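PDB 4MR0: plasmin and fibronectin-binding protein A, which acts as a fibronectin-dependent adhesin and invasin of Streptococcus pneumoniae, binding human fibronectin, plasmin, plasminogen and serum albumin. Local coordinates for residues I139-A143 with V164-T170; N182-K187 with L237-S243; A226-T232 with A289-T293; V450-A455 with E484-V488; V507-S511 with F532-N536. All blocks are in the same frame, centred on the assembly; numbering follows the deposited sequence.

Overall arrangement
The modelled part of this surface adhesin is a right-handed parallel beta-helix, and the five contacts are spread along it. Interaction 1 joins helix 132-143, near the modelled N-terminus, to an early coil. Interactions 2 and 3 are loop contacts whose segments alternate along the chain; their centres are about 13 Å apart. Interactions 4 and 5 join successive parallel strands. Their centres lie about 9 Å apart, and strands 483-486 and 506-509 are neighbours, with L485 N 2.8 Å from V507 O. Centres of interactions 1 and 5 are about 54 Å apart. Bound manganese lies about 7 Å from the F165 side chain in interaction 1, 5 Å from I186 in interaction 2 and 4 Å from L227 in interaction 3.

Interaction 1: residues I139-A143 with V164-T170; sequences IDAAA and VFLKSHT
I139 has the largest share of the buried surface, followed by K167 and T170. The I139 side chain reaches from the helix to 164-170 with both branches. CD1 meets CG1 of V164 at 3.5 Å and, more loosely, CD2 of L166. CG2 lies against the aliphatic part of K167, 3.8 Å from CG, and the two side chains cross at about a right angle. K167 packs with its stem and pairs with its end. CB touches CB of A143 at 3.7 Å. The chain is bent at chi2 (-71°) and again at chi4 (64°), which carries NZ back to D140. There NZ makes a salt bridge with OD1 of 2.7 Å, approaching from above the carboxylate plane. T170 turns its CG2 methyl to the last turn of the helix, 3.7 Å from N of A143. Its OG1 donates to O of K167 at 2.7 Å, across the type II turn 167-170. Two waters bridge the backbones: one links the carbonyls of A142 and H169, the other those of A143 and S168. Helix 132-143 thus covers an early coil, consistent with the N-terminal helix cap of pectate lyase-like beta-helices. V164 also packs on R132, I135 and Q136 of that helix. V164 and L166 are joined by backbone hydrogen bonds to M195 of strand 194-195, as T170 is to S215 of strand 211-217.

Interaction 2: residues N182-K187 with L237-S243; sequences NGINIK and LPLINSS
N185 and L239 make the hydrogen bond of this contact. N of L239 donates to OD1 of N185 at 2.7 Å, with an N-H...O angle of 153°. The donor lies in the carbonyl plane, on a lone pair. CG of N185 stands anti to its own backbone N (chi1 178°), and this extends the amide over the type I turn 237-240. A second polar interaction lies within 182-187. OD1 of N182 accepts from N of I184 at 3.0 Å in an Asx turn, the donor standing above the carbonyl plane. ND2 of N182 is held by S191 and M223.

The remaining contacts are apolar or van der Waals. CD2 of L237 lies against CB of N185 at 3.6 Å. Its other methyl, CD1, lies 3.6 Å from ND2 of N182, so the two branches span both asparagines. The L239 side chain crosses the N185 amide at about a right angle, with CG 3.8 Å from ND2. CG2 of I240 comes within 3.3 Å of O of I184, whose hydrogen bond is with OG of S191.

Both segments are largely loop, joining strands of successive beta-helix coils. The hydrogen bond between them uses the side-chain carbonyl of N185 and a backbone N-H of the turn, while leucine and proline carbons pack around the amide.

Interaction 3: residues A226-T232 with A289-T293; sequences ALNEEGT and ALPKT
A289 ends strand 278-289 and meets L227, which leans over from the other loop. Both loops project from the parallel beta-helix. CB of A289 touches CD2 of L227 at 3.9 Å. L290 takes part through its backbone: its O lies 3.5 Å from CD1 of L227, while its side chain points away from the other segment and packs on V346 and H404. P291 comes next. Its CB is 4.1 Å from CD2 of L227, and both residues also pack on Y265 of strand 260-265. K292 gives the polar link. Its N donates to O of G231 at 2.7 Å, and the bond is almost straight, with an N-H...O angle of 177°. The donor lies nearly along the C=O axis. CD of K292 also meets CG2 of T232 at 4.0 Å.

The acceptor residue, G231, is the last residue of a type I turn, 228-231. Its N is bonded to O of N228, and its phi is positive (66°). OD1 of N228 accepts from N of T232 at 2.9 Å. The chemistry divides in two: leucine, alanine and proline carbons meet at the strand end, with a manganese ion about 4 Å from the L227 side chain, and one backbone bond farther out joins the two surface loops.

Interaction 4: residues V450-A455 with E484-V488; sequences VAKDSA and ELLRV
Strands 445-451 and 483-486 are neighbouring parallel strands on one face of the beta-helix, and this contact covers their C-terminal ends. V450 pairs with L485 and A451 with L486. V450 N donates to O of E484 at 3.0 Å, and V450 O accepts from N of L486 at 2.9 Å. K452 N then donates to O of L486 at 3.0 Å. Apolar residues stack at matching positions. CB of A451 is pressed against CB of L486 at 3.4 Å, closer than usual for two carbons. On the other face CB of V450 meets CD2 of L485 at 3.9 Å.

Such stacking between coils is a feature of parallel beta-helices, and residues 484-487 lie in the fourth PbH1 repeat. The chain turns just after the strands. R487 has a positive phi (54°) and runs extended from CG to NE back across residues 452-455. Its NH1 donates to O of K452 at 2.8 Å, in the carbonyl plane. N of A455 lies 3.4 Å above the centre of the guanidinium plane, and CD1 of L486 lies over the opposite face, offset toward the rim. NZ of K452 bonds O of Y457, and OE1 of E484 forms salt bridges with R449 and K446.

Interaction 5: residues V507-S511 with F532-N536; sequences VIEDS and FIKSN
I508 and I533 share a backbone bond between two parallel strands of the beta-helix, 506-509 and 530-535. N of I533 donates to O of I508 at 2.8 Å. O of I533 then accepts from N of D510, also at 2.8 Å. I508 pairs with F532 and E509 with I533, and the strand axes are 23° from parallel. CG2 of I508 touches CD1 of F532 at 3.8 Å, the methyl lying oblique to the ring. With chi1 at -171°, F532 swings its ring away from its own backbone N and brings it across I508 at a slant. On the other face CG of E509 lies 4.3 Å from CG2 of I533. Beyond the strand pairing, D510 leaves the strand with positive phi (59°) and reaches S535. Its OD1 accepts a weak bond from N of S535. It also accepts from OG of S535 at 2.9 Å, through the syn lone pair.

The next shell holds these groups in place. The F532 ring also meets Y560 edge-to-face and packs on I515, while I508 packs on V517 and L485. These contacts put both side chains among the stacked coils. E509 is bonded through its backbone to L485 and R487 of the previous coil, so strand 506-509 is held on both edges. A water takes a bond from N of S511 and gives one to O of I533, its oxygen 2.9 Å from that carbonyl oxygen.

Interaction 1: residues I139-A143 with V164-T170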
# COMPACT_ATOMS: atom_id res chain seq x y z
N ILE A 139 -7.24 -13.20 25.53
CA ILE A 139 -8.07 -13.11 24.34
C ILE A 139 -9.14 -14.20 24.35
O ILE A 139 -10.32 -13.93 24.09
CB ILE A 139 -7.22 -13.24 23.06
CG1 ILE A 139 -6.32 -12.00 22.91
CG2 ILE A 139 -8.12 -13.37 21.84
CD1 ILE A 139 -5.33 -12.10 21.78
N ASP A 140 -8.74 -15.43 24.65
CA ASP A 140 -9.68 -16.55 24.68
C ASP A 140 -10.82 -16.32 25.66
O ASP A 140 -11.97 -16.63 25.37
CB ASP A 140 -8.95 -17.85 25.03
CG ASP A 140 -8.05 -18.33 23.90
OD1 ASP A 140 -8.10 -17.72 22.81
OD2 ASP A 140 -7.30 -19.31 24.11
N ALA A 141 -10.50 -15.77 26.83
CA ALA A 141 -11.53 -15.50 27.84
C ALA A 141 -12.45 -14.39 27.35
O ALA A 141 -13.67 -14.46 27.53
CB ALA A 141 -10.88 -15.09 29.15
N ALA A 142 -11.87 -13.37 26.72
CA ALA A 142 -12.64 -12.25 26.21
C ALA A 142 -13.61 -12.72 25.13
O ALA A 142 -14.75 -12.26 25.06
CB ALA A 142 -11.71 -11.18 25.66
N ALA A 143 -13.14 -13.64 24.29
CA ALA A 143 -13.94 -14.18 23.20
C ALA A 143 -15.17 -14.91 23.73
O ALA A 143 -16.18 -15.02 23.03
CB ALA A 143 -13.10 -15.14 22.36
N VAL A 164 0.02 -14.98 17.96
CA VAL A 164 -1.14 -14.73 18.80
C VAL A 164 -2.34 -14.74 17.86
O VAL A 164 -2.28 -14.16 16.77
CB VAL A 164 -1.05 -13.35 19.49
CG1 VAL A 164 -2.33 -13.07 20.26
CG2 VAL A 164 0.16 -13.32 20.42
N PHE A 165 -3.43 -15.38 18.26
CA PHE A 165 -4.61 -15.46 17.41
C PHE A 165 -5.77 -14.63 17.92
O PHE A 165 -6.29 -14.85 19.02
CB PHE A 165 -5.02 -16.92 17.27
CG PHE A 165 -3.91 -17.80 16.77
CD1 PHE A 165 -3.48 -17.71 15.45
CD2 PHE A 165 -3.24 -18.66 17.64
CE1 PHE A 165 -2.40 -18.46 15.00
CE2 PHE A 165 -2.16 -19.42 17.20
CZ PHE A 165 -1.74 -19.32 15.87
N LEU A 166 -6.17 -13.64 17.12
CA LEU A 166 -7.28 -12.78 17.46
C LEU A 166 -8.54 -13.61 17.28
O LEU A 166 -8.57 -14.53 16.47
CB LEU A 166 -7.30 -11.56 16.54
CG LEU A 166 -6.02 -10.72 16.58
CD1 LEU A 166 -6.10 -9.61 15.54
CD2 LEU A 166 -5.82 -10.14 17.98
N LYS A 167 -9.57 -13.30 18.06
CA LYS A 167 -10.82 -14.05 17.96
C LYS A 167 -11.96 -13.08 17.77
O LYS A 167 -11.82 -11.88 18.03
CB LYS A 167 -11.06 -14.86 19.24
CG LYS A 167 -9.94 -15.83 19.62
CD LYS A 167 -9.84 -17.01 18.67
CE LYS A 167 -8.80 -18.02 19.14
NZ LYS A 167 -9.17 -18.63 20.45
N SER A 168 -13.09 -13.59 17.29
CA SER A 168 -14.26 -12.76 17.07
C SER A 168 -14.74 -12.09 18.36
O SER A 168 -14.69 -12.68 19.44
CB SER A 168 -15.41 -13.59 16.49
OG SER A 168 -15.15 -13.94 15.14
N HIS A 169 -15.21 -10.86 18.21
CA HIS A 169 -15.75 -10.07 19.31
C HIS A 169 -14.75 -9.76 20.43
O HIS A 169 -15.13 -9.69 21.60
CB HIS A 169 -17.00 -10.75 19.87
CG HIS A 169 -18.04 -11.02 18.83
ND1 HIS A 169 -18.68 -10.02 18.14
CD2 HIS A 169 -18.51 -12.19 18.32
CE1 HIS A 169 -19.50 -10.55 17.25
NE2 HIS A 169 -19.42 -11.86 17.34
N THR A 170 -13.48 -9.58 20.07
CA THR A 170 -12.47 -9.23 21.07
C THR A 170 -11.96 -7.85 20.71
O THR A 170 -11.85 -7.50 19.53
CB THR A 170 -11.30 -10.24 21.10
OG1 THR A 170 -10.65 -10.27 19.82
CG2 THR A 170 -11.80 -11.63 21.45
O HOH W 1 -16.46 -11.26 23.23
O HOH W 2 -16.19 -14.62 20.00

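Interaction 2: residues N182-K187 with L237-S243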
# COMPACT_ATOMS: atom_id res chain seq x y z
N ASN A 182 8.08 -8.60 18.86
CA ASN A 182 8.09 -9.81 18.06
C ASN A 182 9.32 -10.69 18.31
O ASN A 182 10.44 -10.34 17.91
CB ASN A 182 8.00 -9.48 16.58
CG ASN A 182 8.05 -10.71 15.71
OD1 ASN A 182 7.72 -11.81 16.17
ND2 ASN A 182 8.45 -10.55 14.45
N GLY A 183 9.10 -11.83 18.95
CA GLY A 183 10.19 -12.75 19.24
C GLY A 183 10.03 -14.06 18.48
O GLY A 183 10.64 -15.07 18.83
N ILE A 184 9.20 -14.04 17.44
CA ILE A 184 8.95 -15.23 16.64
C ILE A 184 10.13 -15.45 15.69
O ILE A 184 10.26 -14.77 14.67
CB ILE A 184 7.64 -15.07 15.83
CG1 ILE A 184 6.52 -14.62 16.77
CG2 ILE A 184 7.25 -16.40 15.20
CD1 ILE A 184 5.27 -14.13 16.06
N ASN A 185 10.99 -16.40 16.04
CA ASN A 185 12.18 -16.70 15.26
C ASN A 185 12.20 -18.20 14.96
O ASN A 185 12.96 -18.96 15.56
CB ASN A 185 13.42 -16.28 16.06
CG ASN A 185 14.72 -16.59 15.34
OD1 ASN A 185 14.91 -16.23 14.18
ND2 ASN A 185 15.64 -17.24 16.05
N ILE A 186 11.36 -18.60 14.00
CA ILE A 186 11.21 -20.00 13.61
C ILE A 186 11.54 -20.22 12.14
O ILE A 186 11.09 -19.49 11.26
CB ILE A 186 9.76 -20.45 13.91
CG1 ILE A 186 9.43 -20.20 15.38
CG2 ILE A 186 9.58 -21.92 13.59
CD1 ILE A 186 7.97 -20.42 15.74
N LYS A 187 12.35 -21.24 11.88
CA LYS A 187 12.77 -21.59 10.52
C LYS A 187 11.60 -22.05 9.65
O LYS A 187 10.74 -22.79 10.11
CB LYS A 187 13.82 -22.71 10.60
CG LYS A 187 14.50 -23.04 9.30
CD LYS A 187 15.49 -21.95 8.93
CE LYS A 187 16.17 -22.28 7.62
NZ LYS A 187 17.17 -21.23 7.26
N LEU A 237 16.23 -11.80 15.05
CA LEU A 237 15.44 -12.94 14.58
C LEU A 237 16.18 -13.49 13.36
O LEU A 237 15.70 -13.40 12.23
CB LEU A 237 14.04 -12.47 14.19
CG LEU A 237 13.26 -11.74 15.29
CD1 LEU A 237 12.02 -11.06 14.71
CD2 LEU A 237 12.87 -12.72 16.39
N PRO A 238 17.37 -14.06 13.59
CA PRO A 238 18.23 -14.63 12.54
C PRO A 238 17.67 -15.73 11.66
O PRO A 238 18.21 -15.98 10.58
CB PRO A 238 19.46 -15.08 13.33
CG PRO A 238 18.89 -15.46 14.65
CD PRO A 238 17.93 -14.33 14.93
N LEU A 239 16.59 -16.38 12.08
CA LEU A 239 16.01 -17.47 11.28
C LEU A 239 14.82 -17.11 10.38
O LEU A 239 14.41 -17.93 9.56
CB LEU A 239 15.60 -18.63 12.20
CG LEU A 239 16.70 -19.28 13.04
CD1 LEU A 239 16.11 -20.43 13.83
CD2 LEU A 239 17.83 -19.77 12.15
N ILE A 240 14.28 -15.91 10.49
CA ILE A 240 13.13 -15.53 9.68
C ILE A 240 13.48 -15.01 8.28
O ILE A 240 14.62 -14.62 7.99
CB ILE A 240 12.29 -14.45 10.38
CG1 ILE A 240 13.07 -13.13 10.45
CG2 ILE A 240 11.94 -14.91 11.80
CD1 ILE A 240 12.26 -11.96 10.95
N ASN A 241 12.48 -15.02 7.40
CA ASN A 241 12.64 -14.52 6.03
C ASN A 241 11.90 -13.20 5.87
O ASN A 241 12.12 -12.47 4.91
CB ASN A 241 12.12 -15.53 5.00
CG ASN A 241 13.04 -16.72 4.84
OD1 ASN A 241 14.27 -16.57 4.77
ND2 ASN A 241 12.45 -17.91 4.73
N SER A 242 11.03 -12.88 6.81
CA SER A 242 10.26 -11.63 6.81
C SER A 242 9.47 -11.52 8.12
O SER A 242 9.20 -12.53 8.76
CB SER A 242 9.28 -11.59 5.63
OG SER A 242 8.20 -12.48 5.83
N SER A 243 9.15 -10.31 8.54
CA SER A 243 8.36 -10.13 9.75
C SER A 243 7.24 -9.14 9.47
O SER A 243 7.38 -8.25 8.62
CB SER A 243 9.24 -9.64 10.92
OG SER A 243 9.65 -8.30 10.74

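Interaction 3: residues A226-T232 with A289-T293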
# COMPACT_ATOMS: atom_id res chain seq x y z
N ALA A 226 15.19 -5.08 12.49
CA ALA A 226 16.46 -4.40 12.23
C ALA A 226 17.55 -5.41 11.84
O ALA A 226 17.60 -6.53 12.37
CB ALA A 226 16.91 -3.60 13.45
N LEU A 227 18.41 -5.02 10.90
CA LEU A 227 19.47 -5.89 10.40
C LEU A 227 20.69 -6.03 11.31
O LEU A 227 20.94 -5.19 12.17
CB LEU A 227 19.97 -5.39 9.04
CG LEU A 227 18.96 -5.22 7.90
CD1 LEU A 227 19.70 -4.71 6.68
CD2 LEU A 227 18.28 -6.54 7.61
N ASN A 228 21.43 -7.11 11.10
CA ASN A 228 22.65 -7.37 11.85
C ASN A 228 23.70 -6.44 11.24
O ASN A 228 23.45 -5.83 10.20
CB ASN A 228 23.10 -8.83 11.70
CG ASN A 228 23.14 -9.29 10.25
OD1 ASN A 228 23.35 -8.50 9.34
ND2 ASN A 228 22.95 -10.59 10.04
N GLU A 229 24.87 -6.35 11.86
CA GLU A 229 25.90 -5.45 11.35
C GLU A 229 26.31 -5.73 9.91
O GLU A 229 26.71 -4.82 9.19
CB GLU A 229 27.13 -5.49 12.27
CG GLU A 229 28.06 -4.29 12.06
CD GLU A 229 29.22 -4.29 13.04
OE1 GLU A 229 30.14 -3.45 12.86
OE2 GLU A 229 29.22 -5.11 13.98
N GLU A 230 26.20 -6.99 9.47
CA GLU A 230 26.55 -7.34 8.10
C GLU A 230 25.42 -6.96 7.14
O GLU A 230 25.61 -6.93 5.93
CB GLU A 230 26.82 -8.84 7.96
CG GLU A 230 27.84 -9.41 8.92
CD GLU A 230 27.22 -9.84 10.24
OE1 GLU A 230 26.66 -8.98 10.95
OE2 GLU A 230 27.30 -11.05 10.56
N GLY A 231 24.24 -6.67 7.70
CA GLY A 231 23.10 -6.30 6.87
C GLY A 231 22.63 -7.44 5.99
O GLY A 231 22.21 -7.22 4.85
N THR A 232 22.70 -8.66 6.51
CA THR A 232 22.29 -9.84 5.76
C THR A 232 21.09 -10.56 6.39
O THR A 232 20.43 -11.37 5.75
CB THR A 232 23.44 -10.85 5.65
OG1 THR A 232 23.77 -11.33 6.97
CG2 THR A 232 24.68 -10.20 5.04
N ALA A 289 13.29 -3.03 7.06
CA ALA A 289 14.67 -3.46 6.87
C ALA A 289 14.82 -4.26 5.58
O ALA A 289 14.03 -5.17 5.31
CB ALA A 289 15.11 -4.29 8.07
N LEU A 290 15.82 -3.90 4.79
CA LEU A 290 16.09 -4.57 3.52
C LEU A 290 17.54 -5.08 3.51
O LEU A 290 18.48 -4.29 3.45
CB LEU A 290 15.86 -3.59 2.37
CG LEU A 290 14.50 -2.88 2.32
CD1 LEU A 290 14.48 -1.88 1.18
CD2 LEU A 290 13.38 -3.90 2.16
N PRO A 291 17.72 -6.40 3.57
CA PRO A 291 19.05 -7.03 3.57
C PRO A 291 19.83 -6.96 2.25
O PRO A 291 19.23 -6.88 1.17
CB PRO A 291 18.75 -8.47 3.99
CG PRO A 291 17.40 -8.70 3.39
CD PRO A 291 16.67 -7.42 3.73
N LYS A 292 21.16 -6.98 2.36
CA LYS A 292 22.07 -6.93 1.21
C LYS A 292 21.62 -7.80 0.04
O LYS A 292 21.48 -7.33 -1.10
CB LYS A 292 23.47 -7.42 1.60
CG LYS A 292 24.36 -6.48 2.39
CD LYS A 292 25.72 -7.18 2.60
CE LYS A 292 26.73 -6.31 3.33
NZ LYS A 292 27.12 -5.10 2.56
N THR A 293 21.43 -9.07 0.34
CA THR A 293 21.06 -10.11 -0.62
C THR A 293 19.79 -10.00 -1.47
O THR A 293 19.66 -10.70 -2.47
CB THR A 293 21.02 -11.47 0.10
OG1 THR A 293 20.53 -12.48 -0.80
CG2 THR A 293 20.12 -11.40 1.32

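Interaction 4: residues V450-A455 with E484-V488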
# COMPACT_ATOMS: atom_id res chain seq x y z
N VAL A 450 -0.85 5.60 -14.22
CA VAL A 450 -1.96 4.67 -14.36
C VAL A 450 -1.72 4.03 -15.71
O VAL A 450 -1.66 4.73 -16.73
CB VAL A 450 -3.34 5.38 -14.38
CG1 VAL A 450 -4.45 4.36 -14.67
CG2 VAL A 450 -3.59 6.05 -13.05
N ALA A 451 -1.56 2.72 -15.75
CA ALA A 451 -1.26 2.12 -17.03
C ALA A 451 -1.56 0.65 -17.25
O ALA A 451 -1.75 -0.12 -16.31
CB ALA A 451 0.20 2.37 -17.35
N LYS A 452 -1.61 0.30 -18.53
CA LYS A 452 -1.73 -1.09 -18.95
C LYS A 452 -0.38 -1.11 -19.64
O LYS A 452 -0.25 -0.80 -20.83
CB LYS A 452 -2.85 -1.32 -19.96
CG LYS A 452 -3.02 -2.82 -20.22
CD LYS A 452 -4.17 -3.16 -21.13
CE LYS A 452 -3.89 -2.75 -22.56
NZ LYS A 452 -4.90 -3.35 -23.47
N ASP A 453 0.64 -1.42 -18.83
CA ASP A 453 2.04 -1.43 -19.23
C ASP A 453 2.42 -2.01 -20.58
O ASP A 453 3.43 -1.62 -21.16
CB ASP A 453 2.86 -2.10 -18.12
CG ASP A 453 2.40 -1.69 -16.73
OD1 ASP A 453 1.29 -2.11 -16.32
OD2 ASP A 453 3.13 -0.95 -16.04
N SER A 454 1.61 -2.93 -21.10
CA SER A 454 1.91 -3.53 -22.39
C SER A 454 0.68 -3.67 -23.29
O SER A 454 -0.41 -4.02 -22.83
CB SER A 454 2.56 -4.91 -22.20
OG SER A 454 2.70 -5.58 -23.44
N ALA A 455 0.88 -3.41 -24.58
CA ALA A 455 -0.19 -3.53 -25.56
C ALA A 455 -0.60 -4.99 -25.67
O ALA A 455 -1.67 -5.32 -26.18
CB ALA A 455 0.28 -3.01 -26.91
N GLU A 484 1.56 10.27 -15.90
CA GLU A 484 1.52 9.38 -17.05
C GLU A 484 0.26 8.52 -17.06
O GLU A 484 -0.07 7.86 -16.08
CB GLU A 484 2.75 8.46 -17.06
CG GLU A 484 2.54 7.21 -17.93
CD GLU A 484 3.73 6.27 -17.90
OE1 GLU A 484 4.28 6.02 -16.80
OE2 GLU A 484 4.10 5.75 -18.98
N LEU A 485 -0.42 8.53 -18.20
CA LEU A 485 -1.63 7.74 -18.40
C LEU A 485 -1.37 6.93 -19.66
O LEU A 485 -1.34 7.47 -20.77
CB LEU A 485 -2.82 8.68 -18.56
CG LEU A 485 -3.02 9.42 -17.24
CD1 LEU A 485 -3.48 10.84 -17.47
CD2 LEU A 485 -4.00 8.63 -16.37
N LEU A 486 -1.18 5.63 -19.46
CA LEU A 486 -0.86 4.72 -20.55
C LEU A 486 -1.91 3.65 -20.81
O LEU A 486 -2.24 2.85 -19.93
CB LEU A 486 0.50 4.07 -20.27
CG LEU A 486 1.01 3.01 -21.25
CD1 LEU A 486 1.25 3.63 -22.63
CD2 LEU A 486 2.31 2.42 -20.71
N ARG A 487 -2.42 3.65 -22.04
CA ARG A 487 -3.41 2.69 -22.51
C ARG A 487 -4.70 2.55 -21.71
O ARG A 487 -5.14 1.43 -21.42
CB ARG A 487 -2.78 1.31 -22.69
CG ARG A 487 -1.65 1.32 -23.70
CD ARG A 487 -1.27 -0.09 -24.14
NE ARG A 487 -0.02 -0.05 -24.89
CZ ARG A 487 1.18 0.02 -24.32
NH1 ARG A 487 1.30 0.05 -23.00
NH2 ARG A 487 2.27 0.10 -25.08
N VAL A 488 -5.31 3.68 -21.36
CA VAL A 488 -6.58 3.65 -20.65
C VAL A 488 -7.60 3.46 -21.77
O VAL A 488 -7.64 4.23 -22.73
CB VAL A 488 -6.83 4.98 -19.89
CG1 VAL A 488 -8.20 4.95 -19.22
CG2 VAL A 488 -5.74 5.20 -18.86

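Interaction 5: residues V507-S511 with F532-N536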
# COMPACT_ATOMS: atom_id res chain seq x y z
N VAL A 507 1.15 13.23 -19.72
CA VAL A 507 1.36 12.44 -20.92
C VAL A 507 0.25 11.41 -21.01
O VAL A 507 0.06 10.60 -20.09
CB VAL A 507 2.72 11.68 -20.91
CG1 VAL A 507 2.81 10.78 -22.13
CG2 VAL A 507 3.88 12.67 -20.89
N ILE A 508 -0.51 11.45 -22.10
CA ILE A 508 -1.59 10.51 -22.32
C ILE A 508 -1.18 9.76 -23.59
O ILE A 508 -1.13 10.34 -24.68
CB ILE A 508 -2.94 11.22 -22.52
CG1 ILE A 508 -3.34 11.89 -21.20
CG2 ILE A 508 -4.01 10.23 -22.96
CD1 ILE A 508 -4.64 12.67 -21.28
N GLU A 509 -0.88 8.48 -23.43
CA GLU A 509 -0.41 7.66 -24.53
C GLU A 509 -1.22 6.41 -24.82
O GLU A 509 -1.48 5.61 -23.93
CB GLU A 509 1.04 7.26 -24.23
CG GLU A 509 1.69 6.39 -25.29
CD GLU A 509 3.13 6.03 -24.93
OE1 GLU A 509 3.71 6.69 -24.03
OE2 GLU A 509 3.67 5.09 -25.54
N ASP A 510 -1.61 6.26 -26.08
CA ASP A 510 -2.36 5.08 -26.53
C ASP A 510 -3.69 4.83 -25.84
O ASP A 510 -4.15 3.69 -25.78
CB ASP A 510 -1.49 3.83 -26.39
CG ASP A 510 -0.47 3.71 -27.49
OD1 ASP A 510 -0.88 3.39 -28.63
OD2 ASP A 510 0.73 3.93 -27.22
N SER A 511 -4.32 5.88 -25.34
CA SER A 511 -5.61 5.73 -24.67
C SER A 511 -6.74 5.80 -25.68
O SER A 511 -6.64 6.50 -26.69
CB SER A 511 -5.76 6.79 -23.58
OG SER A 511 -4.75 6.63 -22.60
N PHE A 532 -0.47 14.28 -26.00
CA PHE A 532 -1.54 13.35 -26.35
C PHE A 532 -1.00 12.53 -27.52
O PHE A 532 -1.03 12.97 -28.67
CB PHE A 532 -2.79 14.15 -26.75
CG PHE A 532 -4.03 13.32 -26.94
CD1 PHE A 532 -4.18 12.10 -26.28
CD2 PHE A 532 -5.07 13.79 -27.74
CE1 PHE A 532 -5.35 11.36 -26.42
CE2 PHE A 532 -6.25 13.05 -27.88
CZ PHE A 532 -6.39 11.84 -27.22
N ILE A 533 -0.51 11.34 -27.19
CA ILE A 533 0.12 10.45 -28.16
C ILE A 533 -0.58 9.14 -28.49
O ILE A 533 -1.18 8.51 -27.63
CB ILE A 533 1.53 10.09 -27.67
CG1 ILE A 533 2.37 11.36 -27.53
CG2 ILE A 533 2.17 9.11 -28.61
CD1 ILE A 533 3.63 11.15 -26.72
N LYS A 534 -0.47 8.73 -29.75
CA LYS A 534 -1.03 7.46 -30.20
C LYS A 534 0.07 6.77 -31.00
O LYS A 534 0.94 7.44 -31.56
CB LYS A 534 -2.26 7.67 -31.08
CG LYS A 534 -1.96 8.34 -32.41
CD LYS A 534 -3.13 8.22 -33.37
CE LYS A 534 -2.80 8.84 -34.72
NZ LYS A 534 -3.91 8.65 -35.70
N SER A 535 0.04 5.45 -31.06
CA SER A 535 1.05 4.73 -31.80
C SER A 535 0.40 3.76 -32.78
O SER A 535 -0.75 3.37 -32.61
CB SER A 535 1.96 3.94 -30.86
OG SER A 535 1.32 2.76 -30.40
N ASN A 536 1.16 3.39 -33.80
CA ASN A 536 0.70 2.43 -34.79
C ASN A 536 1.50 1.18 -34.50
O ASN A 536 2.31 1.16 -33.57
CB ASN A 536 1.00 2.93 -36.21
CG ASN A 536 2.44 3.39 -36.37
OD1 ASN A 536 2.75 4.57 -36.18
ND2 ASN A 536 3.33 2.46 -36.70
O HOH W 3 -3.71 8.71 -26.27